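Local coordinates for Gp26 (Listeria phage P40, PDB 4JZ5), which is a phage endolysin whose catalytic domain belongs to glycoside hydrolase family 25 and probably cleaves the glycan strands of Listeria cell-wall peptidoglycan, at residues Y79-F84 against Y118-L123; L24-S29 against V207-C212; K30-V35 against K201-P206. All blocks are in the same frame, centred on the assembly; numbering follows the deposited sequence. Where two conformers were deposited one is given.

Interaction 1 (Y79-F84 against Y118-L123)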
# COMPACT_ATOMS: atom_id res chain seq x y z
N TYR A 79 -0.63 -0.44 -4.13
CA TYR A 79 -1.15 0.81 -3.61
C TYR A 79 -1.02 1.91 -4.65
O TYR A 79 -0.01 2.04 -5.33
CB TYR A 79 -0.48 1.21 -2.27
CG TYR A 79 0.92 1.78 -2.37
CD1 TYR A 79 1.12 3.15 -2.54
CD2 TYR A 79 2.05 0.98 -2.24
CE1 TYR A 79 2.39 3.70 -2.60
CE2 TYR A 79 3.33 1.52 -2.32
CZ TYR A 79 3.48 2.89 -2.49
OH TYR A 79 4.73 3.46 -2.57
N HIS A 80 -2.07 2.74 -4.72
CA HIS A 80 -2.14 3.87 -5.63
C HIS A 80 -1.89 5.17 -4.87
O HIS A 80 -2.54 5.41 -3.86
CB HIS A 80 -3.54 3.94 -6.23
CG HIS A 80 -3.74 5.14 -7.10
ND1 HIS A 80 -4.42 6.28 -6.73
CD2 HIS A 80 -3.28 5.34 -8.34
CE1 HIS A 80 -4.39 7.13 -7.75
NE2 HIS A 80 -3.69 6.58 -8.73
N TYR A 81 -0.97 5.99 -5.37
CA TYR A 81 -0.69 7.29 -4.77
C TYR A 81 -1.66 8.31 -5.37
O TYR A 81 -1.57 8.68 -6.55
CB TYR A 81 0.77 7.72 -5.01
CG TYR A 81 1.11 8.96 -4.22
CD1 TYR A 81 0.80 10.22 -4.71
CD2 TYR A 81 1.67 8.87 -2.96
CE1 TYR A 81 1.08 11.36 -3.98
CE2 TYR A 81 1.96 10.01 -2.22
CZ TYR A 81 1.64 11.24 -2.73
OH TYR A 81 1.92 12.38 -2.00
N ALA A 82 -2.60 8.75 -4.55
CA ALA A 82 -3.69 9.59 -5.02
C ALA A 82 -3.31 11.04 -5.27
O ALA A 82 -2.62 11.66 -4.46
CB ALA A 82 -4.81 9.57 -4.01
N LEU A 83 -3.82 11.58 -6.38
CA LEU A 83 -3.64 12.97 -6.76
C LEU A 83 -4.95 13.55 -7.33
O LEU A 83 -4.94 14.52 -8.07
CB LEU A 83 -2.54 13.09 -7.81
CG LEU A 83 -1.15 12.75 -7.28
CD1 LEU A 83 -0.14 12.60 -8.41
CD2 LEU A 83 -0.68 13.79 -6.28
N PHE A 84 -6.09 12.97 -6.96
CA PHE A 84 -7.30 13.26 -7.71
C PHE A 84 -7.92 14.63 -7.43
O PHE A 84 -7.85 15.15 -6.31
CB PHE A 84 -8.35 12.13 -7.63
CG PHE A 84 -8.58 11.55 -6.25
CD1 PHE A 84 -9.23 12.28 -5.26
CD2 PHE A 84 -8.23 10.25 -5.97
CE1 PHE A 84 -9.49 11.72 -4.02
CE2 PHE A 84 -8.51 9.68 -4.73
CZ PHE A 84 -9.13 10.41 -3.76
N TYR A 118 -3.54 8.07 0.49
CA TYR A 118 -4.10 9.42 0.41
C TYR A 118 -3.42 10.28 1.44
O TYR A 118 -3.79 10.22 2.63
CB TYR A 118 -5.63 9.44 0.62
CG TYR A 118 -6.20 10.75 0.13
CD1 TYR A 118 -6.52 10.93 -1.20
CD2 TYR A 118 -6.32 11.83 0.97
CE1 TYR A 118 -6.97 12.14 -1.68
CE2 TYR A 118 -6.78 13.05 0.50
CZ TYR A 118 -7.08 13.21 -0.82
OH TYR A 118 -7.52 14.44 -1.25
N GLU A 119 -2.42 11.06 1.01
CA GLU A 119 -1.61 11.80 1.96
C GLU A 119 -1.32 13.24 1.53
O GLU A 119 -0.53 13.93 2.17
CB GLU A 119 -0.32 11.03 2.22
CG GLU A 119 0.58 10.91 1.03
CD GLU A 119 1.79 10.00 1.30
OE1 GLU A 119 1.77 8.79 1.03
OE2 GLU A 119 2.82 10.51 1.80
N GLU A 120 -1.96 13.70 0.46
CA GLU A 120 -1.97 15.11 0.08
C GLU A 120 -3.30 15.36 -0.59
O GLU A 120 -3.99 14.42 -0.98
CB GLU A 120 -0.79 15.47 -0.83
CG GLU A 120 -0.80 14.82 -2.21
CD GLU A 120 0.34 15.32 -3.08
OE1 GLU A 120 0.21 16.43 -3.64
OE2 GLU A 120 1.38 14.63 -3.18
N VAL A 121 -3.67 16.63 -0.71
CA VAL A 121 -4.98 16.99 -1.25
C VAL A 121 -4.83 17.81 -2.52
O VAL A 121 -4.18 18.85 -2.52
CB VAL A 121 -5.80 17.78 -0.23
CG1 VAL A 121 -7.17 18.10 -0.80
CG2 VAL A 121 -5.93 17.00 1.08
N LYS A 122 -5.41 17.32 -3.61
CA LYS A 122 -5.40 18.01 -4.89
C LYS A 122 -6.82 18.34 -5.33
O LYS A 122 -7.06 18.79 -6.46
CB LYS A 122 -4.71 17.16 -5.97
CG LYS A 122 -3.26 16.78 -5.66
CD LYS A 122 -2.33 17.99 -5.48
CE LYS A 122 -2.02 18.72 -6.78
NZ LYS A 122 -1.24 17.89 -7.73
N LEU A 123 -7.79 18.14 -4.45
CA LEU A 123 -9.19 18.38 -4.79
C LEU A 123 -9.40 19.82 -5.21
O LEU A 123 -8.97 20.74 -4.52
CB LEU A 123 -10.10 18.09 -3.60
CG LEU A 123 -10.14 16.66 -3.08
CD1 LEU A 123 -11.05 16.59 -1.85
CD2 LEU A 123 -10.61 15.70 -4.16
O HOH W 1 3.82 12.84 0.02
O HOH W 2 -4.27 13.76 -3.60
O HOH W 3 -1.75 10.83 -1.84
O HOH W 4 -3.31 16.51 -9.18
O HOH W 5 -6.74 14.78 -3.85
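Phe84 meets Tyr118 through the outer carbons of both rings, Phe84 CZ lying 3.5 Å from Tyr118 CE1. The planes meet obliquely, 31° apart. Phe84 CB leaves the backbone heading away from 118-123, but a chi1 of 45° sets CG between the backbone N and the carbonyl carbon and brings the ring back. Leu123 CD2 closes the edge of the Phe84 ring, and Ala82, small enough for close approach, puts CB 3.6 Å from Tyr118 CD1. Helix 87-106 covers Phe84, while helix 128-143 packs on Tyr118.

Tyr81 carries the polar half. Tyr81 OH donates to the anti lone pair of Glu120 OE2 at 2.6 Å, the carboxylate turned 87° from the ring. Glu119 flanks the phenol, and a water joins Glu119 OE2 to the Tyr81 hydroxyl. Of two waters donating to Ala82 O, one also donates to Glu120 O and the other accepts from Glu119 N. The contact lies at the C-terminal ends of parallel strands 76-81 and 114-117, where beta/alpha barrels carry their active sites; Glu119, close to Asp117, is consistent with the Asp-x-Glu acids of family 25. An aromatic patch, one short hydroxyl-carboxylate bond and bridging waters thus replace direct backbone pairing.

Interaction 2 (L24-S29 against V207-C212)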
# COMPACT_ATOMS: atom_id res chain seq x y z
N LEU A 24 6.96 -8.85 9.43
CA LEU A 24 7.53 -7.82 8.57
C LEU A 24 6.83 -7.79 7.22
O LEU A 24 6.79 -8.80 6.50
CB LEU A 24 9.02 -8.08 8.35
CG LEU A 24 9.72 -7.09 7.43
CD1 LEU A 24 9.60 -5.66 7.94
CD2 LEU A 24 11.18 -7.48 7.29
N VAL A 25 6.26 -6.64 6.89
CA VAL A 25 5.63 -6.39 5.61
C VAL A 25 6.35 -5.19 4.99
O VAL A 25 6.59 -4.20 5.68
CB VAL A 25 4.12 -6.08 5.81
CG1 VAL A 25 3.50 -5.54 4.52
CG2 VAL A 25 3.40 -7.32 6.33
N LEU A 26 6.74 -5.29 3.73
CA LEU A 26 7.39 -4.17 3.05
C LEU A 26 6.43 -3.47 2.11
O LEU A 26 5.48 -4.08 1.63
CB LEU A 26 8.58 -4.65 2.22
CG LEU A 26 9.68 -5.40 2.95
CD1 LEU A 26 10.79 -5.74 1.98
CD2 LEU A 26 10.18 -4.59 4.14
N ASP A 27 6.70 -2.21 1.82
CA ASP A 27 6.12 -1.60 0.64
C ASP A 27 7.24 -0.99 -0.18
O ASP A 27 8.20 -0.43 0.37
CB ASP A 27 5.00 -0.60 0.97
CG ASP A 27 5.44 0.54 1.84
OD1 ASP A 27 5.36 0.43 3.07
OD2 ASP A 27 5.83 1.58 1.25
N ILE A 28 7.16 -1.15 -1.50
CA ILE A 28 8.20 -0.75 -2.43
C ILE A 28 7.58 -0.07 -3.65
O ILE A 28 6.37 -0.18 -3.93
CB ILE A 28 9.09 -1.94 -2.86
CG1 ILE A 28 8.26 -3.01 -3.58
CG2 ILE A 28 9.80 -2.51 -1.66
CD1 ILE A 28 9.09 -4.16 -4.14
N SER A 29 8.44 0.62 -4.38
CA SER A 29 8.05 1.40 -5.54
C SER A 29 9.26 1.54 -6.45
O SER A 29 10.25 0.84 -6.32
CB SER A 29 7.56 2.78 -5.12
OG SER A 29 8.65 3.56 -4.65
N VAL A 207 14.04 1.38 2.79
CA VAL A 207 12.76 0.79 2.47
C VAL A 207 11.80 1.00 3.62
O VAL A 207 12.14 0.95 4.80
CB VAL A 207 12.91 -0.70 2.08
CG1 VAL A 207 13.38 -1.53 3.24
CG2 VAL A 207 11.60 -1.24 1.49
N ASP A 208 10.54 1.22 3.25
CA ASP A 208 9.44 1.29 4.21
C ASP A 208 9.17 -0.08 4.81
O ASP A 208 8.99 -1.08 4.08
CB ASP A 208 8.15 1.72 3.52
CG ASP A 208 8.14 3.15 3.03
OD1 ASP A 208 8.97 3.98 3.43
OD2 ASP A 208 7.23 3.46 2.21
N MET A 209 9.11 -0.13 6.13
CA MET A 209 8.82 -1.36 6.86
C MET A 209 7.56 -1.21 7.67
O MET A 209 7.26 -0.14 8.20
CB MET A 209 9.99 -1.74 7.74
CG MET A 209 11.21 -2.08 6.92
SD MET A 209 12.62 -2.60 7.91
CE MET A 209 12.24 -4.28 8.36
N ASN A 210 6.84 -2.32 7.76
CA ASN A 210 5.52 -2.37 8.36
C ASN A 210 5.40 -3.62 9.22
O ASN A 210 6.06 -4.63 8.97
CB ASN A 210 4.39 -2.43 7.30
CG ASN A 210 4.50 -1.35 6.24
OD1 ASN A 210 3.87 -0.32 6.34
ND2 ASN A 210 5.27 -1.62 5.20
N THR A 211 4.51 -3.56 10.21
CA THR A 211 4.19 -4.74 10.99
C THR A 211 2.69 -4.79 11.29
O THR A 211 1.98 -3.80 11.13
CB THR A 211 5.03 -4.82 12.30
OG1 THR A 211 4.91 -6.12 12.87
CG2 THR A 211 4.61 -3.78 13.32
N CYS A 212 2.24 -5.97 11.69
CA CYS A 212 0.84 -6.24 11.94
C CYS A 212 0.74 -7.57 12.66
O CYS A 212 1.72 -8.30 12.79
CB CYS A 212 0.04 -6.29 10.63
SG CYS A 212 0.61 -7.55 9.44
O HOH W 6 9.74 1.78 0.55
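Val25 and Asn210 form the tight end of this antiparallel strand pair. Val25 N donates almost straight to Asn210 O at 2.9 Å, whereas the return bond from Asn210 N to Val25 O is bent and weak. The side-chain amide compensates: with CG beside the backbone N (chi1 -52°), Asn210 ND2 reaches Val25 O at 2.9 Å and the anti lone pair of Asp27 OD1 at 3.0 Å. Both acceptors lie close to the amide plane, so the group is held flat, and Trp170 NE1 binds its other end, Asn210 OD1. Gln193 NE2 also donates to Asp27 OD1. Behind this polar face, Leu26 CD2 lies 3.9 Å from Met209 CG.

Toward Ile28 the strands splay. Asp27 OD2 still comes within 2.5 Å of OD2 of the partly exposed Asp208, but Asp27 N reaches Asp208 O only through a weak bond of 3.4 Å, and a water fills the next step, donating to Asp27 O and accepting from Asp208 N. Val207 CG2 touches Ile28 CG2 at 3.8 Å. First strand and last, running at 147° to each other, close the barrel here; the antiparallel final strand is characteristic of the irregular (beta/alpha)5(beta)3 barrel of glycoside hydrolase family 25.

Interaction 3 (K30-V35 against K201-P206)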
# COMPACT_ATOMS: atom_id res chain seq x y z
N LYS A 30 9.18 2.50 -7.36
CA LYS A 30 10.33 2.80 -8.21
C LYS A 30 11.55 3.23 -7.41
O LYS A 30 12.67 3.20 -7.92
CB LYS A 30 9.97 3.87 -9.24
CG LYS A 30 9.74 5.24 -8.67
CD LYS A 30 11.00 6.07 -8.73
CE LYS A 30 10.71 7.42 -9.36
NZ LYS A 30 11.96 8.16 -9.67
N TRP A 31 11.35 3.65 -6.16
CA TRP A 31 12.47 4.06 -5.32
C TRP A 31 13.32 2.89 -4.84
O TRP A 31 14.39 3.09 -4.25
CB TRP A 31 11.94 4.88 -4.14
CG TRP A 31 11.35 6.17 -4.59
CD1 TRP A 31 10.04 6.52 -4.56
CD2 TRP A 31 12.05 7.28 -5.16
NE1 TRP A 31 9.87 7.79 -5.07
CE2 TRP A 31 11.09 8.27 -5.45
CE3 TRP A 31 13.39 7.52 -5.45
CZ2 TRP A 31 11.44 9.50 -6.01
CZ3 TRP A 31 13.73 8.74 -6.02
CH2 TRP A 31 12.76 9.71 -6.29
N GLN A 32 12.85 1.68 -5.10
CA GLN A 32 13.63 0.46 -4.88
C GLN A 32 13.82 -0.21 -6.24
O GLN A 32 13.15 -1.19 -6.55
CB GLN A 32 12.92 -0.47 -3.90
CG GLN A 32 12.90 0.02 -2.45
CD GLN A 32 11.96 1.17 -2.23
OE1 GLN A 32 10.82 1.18 -2.74
NE2 GLN A 32 12.39 2.15 -1.44
N PRO A 33 14.70 0.35 -7.08
CA PRO A 33 14.78 -0.16 -8.45
C PRO A 33 15.36 -1.55 -8.57
O PRO A 33 15.05 -2.23 -9.55
CB PRO A 33 15.68 0.87 -9.15
CG PRO A 33 16.50 1.47 -8.02
CD PRO A 33 15.54 1.54 -6.88
N THR A 34 16.21 -1.96 -7.63
CA THR A 34 16.73 -3.32 -7.60
C THR A 34 16.38 -3.97 -6.28
O THR A 34 16.66 -3.43 -5.21
CB THR A 34 18.26 -3.31 -7.79
OG1 THR A 34 18.56 -2.83 -9.10
CG2 THR A 34 18.83 -4.70 -7.63
N VAL A 35 15.73 -5.12 -6.38
CA VAL A 35 15.32 -5.88 -5.21
C VAL A 35 15.70 -7.33 -5.45
O VAL A 35 15.35 -7.89 -6.49
CB VAL A 35 13.79 -5.80 -5.00
CG1 VAL A 35 13.32 -6.71 -3.86
CG2 VAL A 35 13.35 -4.37 -4.76
N LYS A 201 18.98 -6.72 3.63
CA LYS A 201 20.06 -7.09 2.75
C LYS A 201 19.64 -7.11 1.28
O LYS A 201 20.41 -6.80 0.40
CB LYS A 201 20.60 -8.46 3.16
CG LYS A 201 21.65 -9.04 2.23
CD LYS A 201 22.11 -10.40 2.72
CE LYS A 201 23.19 -10.99 1.82
NZ LYS A 201 24.39 -10.12 1.76
N ALA A 202 18.39 -7.46 1.04
CA ALA A 202 17.89 -7.66 -0.32
C ALA A 202 17.68 -6.37 -1.11
O ALA A 202 17.43 -6.43 -2.31
CB ALA A 202 16.59 -8.42 -0.27
N ILE A 203 17.77 -5.22 -0.45
CA ILE A 203 17.47 -3.94 -1.08
C ILE A 203 18.51 -2.92 -0.64
O ILE A 203 18.69 -2.68 0.55
CB ILE A 203 16.07 -3.43 -0.69
CG1 ILE A 203 15.01 -4.44 -1.09
CG2 ILE A 203 15.78 -2.10 -1.35
CD1 ILE A 203 13.60 -4.05 -0.66
N ALA A 204 19.21 -2.30 -1.58
CA ALA A 204 20.25 -1.35 -1.20
C ALA A 204 19.67 -0.08 -0.56
O ALA A 204 20.22 0.48 0.39
CB ALA A 204 21.09 -0.98 -2.41
N SER A 205 18.53 0.33 -1.10
CA SER A 205 17.88 1.59 -0.77
C SER A 205 17.10 1.55 0.54
O SER A 205 16.63 0.49 0.96
CB SER A 205 16.91 1.91 -1.89
OG SER A 205 17.32 1.32 -3.10
N PRO A 206 16.90 2.72 1.17
CA PRO A 206 16.00 2.71 2.33
C PRO A 206 14.66 2.13 1.91
O PRO A 206 14.23 2.35 0.77
CB PRO A 206 15.87 4.19 2.68
CG PRO A 206 17.05 4.86 2.02
CD PRO A 206 17.37 4.06 0.82
O HOH W 7 14.54 4.12 -1.36
O HOH W 8 17.08 -0.64 -4.86
O HOH W 9 19.30 -3.14 -4.33
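A small, partly buried loop-to-loop contact joins the chain just after strand 25-28 to the chain just before strand 206-211, at the end of the barrel where the first finishes and its antiparallel neighbour begins. It has one direct hydrogen bond, from Gln32 NE2 to Pro206 O at 2.9 Å. The donor lies in the carbonyl plane, though the oxygen is tilted 20° from the amide plane of the glutamine and the N-H points somewhat off line. Glutamine suits the place because its two amide ends serve different partners: OE1 accepts from Ser29 N within its own loop, while NE2 crosses the gap. The bend at chi2 (73°) folds the chain toward Pro206, and the apolar part of the side chain rests on Ile203, with Gln32 CG 3.7 Å from Ile203 CG2.

Val35 continues this apolar strip. It lies alongside Ile203, both branched side chains pointing the same way, and Val35 CG1 and CG2 each lie 4.0 Å from Ile203 CG1. Toward the surface, water takes over: one molecule donates to both Trp31 O and Pro206 O, and another donates to Thr34 O while accepting from Ala204 N.

Around this contact, Leu40 touches Val35 and Ala202, Asn36 shares a backbone hydrogen bond with Ala202, and Gln64 of helix 62-72 donates to Pro33 O, tying the 30-35 loop to that helix.

Interaction 2 is the buried contact, a strand pair within the barrel wall; interactions 1 and 3 are partly buried, the first joining a strand end and the turn after it to a loop, the second joining two loops. Interaction 3 extends interaction 2: its segments adjoin the same two strands, and Ile203 CD1 packs on both Ile28 and Leu26. Interaction 1 lies on the opposite side of the chain's centre, yet reaches the same sheet, where Tyr79 touches Asp27 and Ile28. Chemistry follows position. Backbone and side-chain amide bonds, with aliphatic packing on the other face, hold the wall; a single glutamine bond and bridging waters serve interaction 3, and aromatic rings with carboxylates interaction 1.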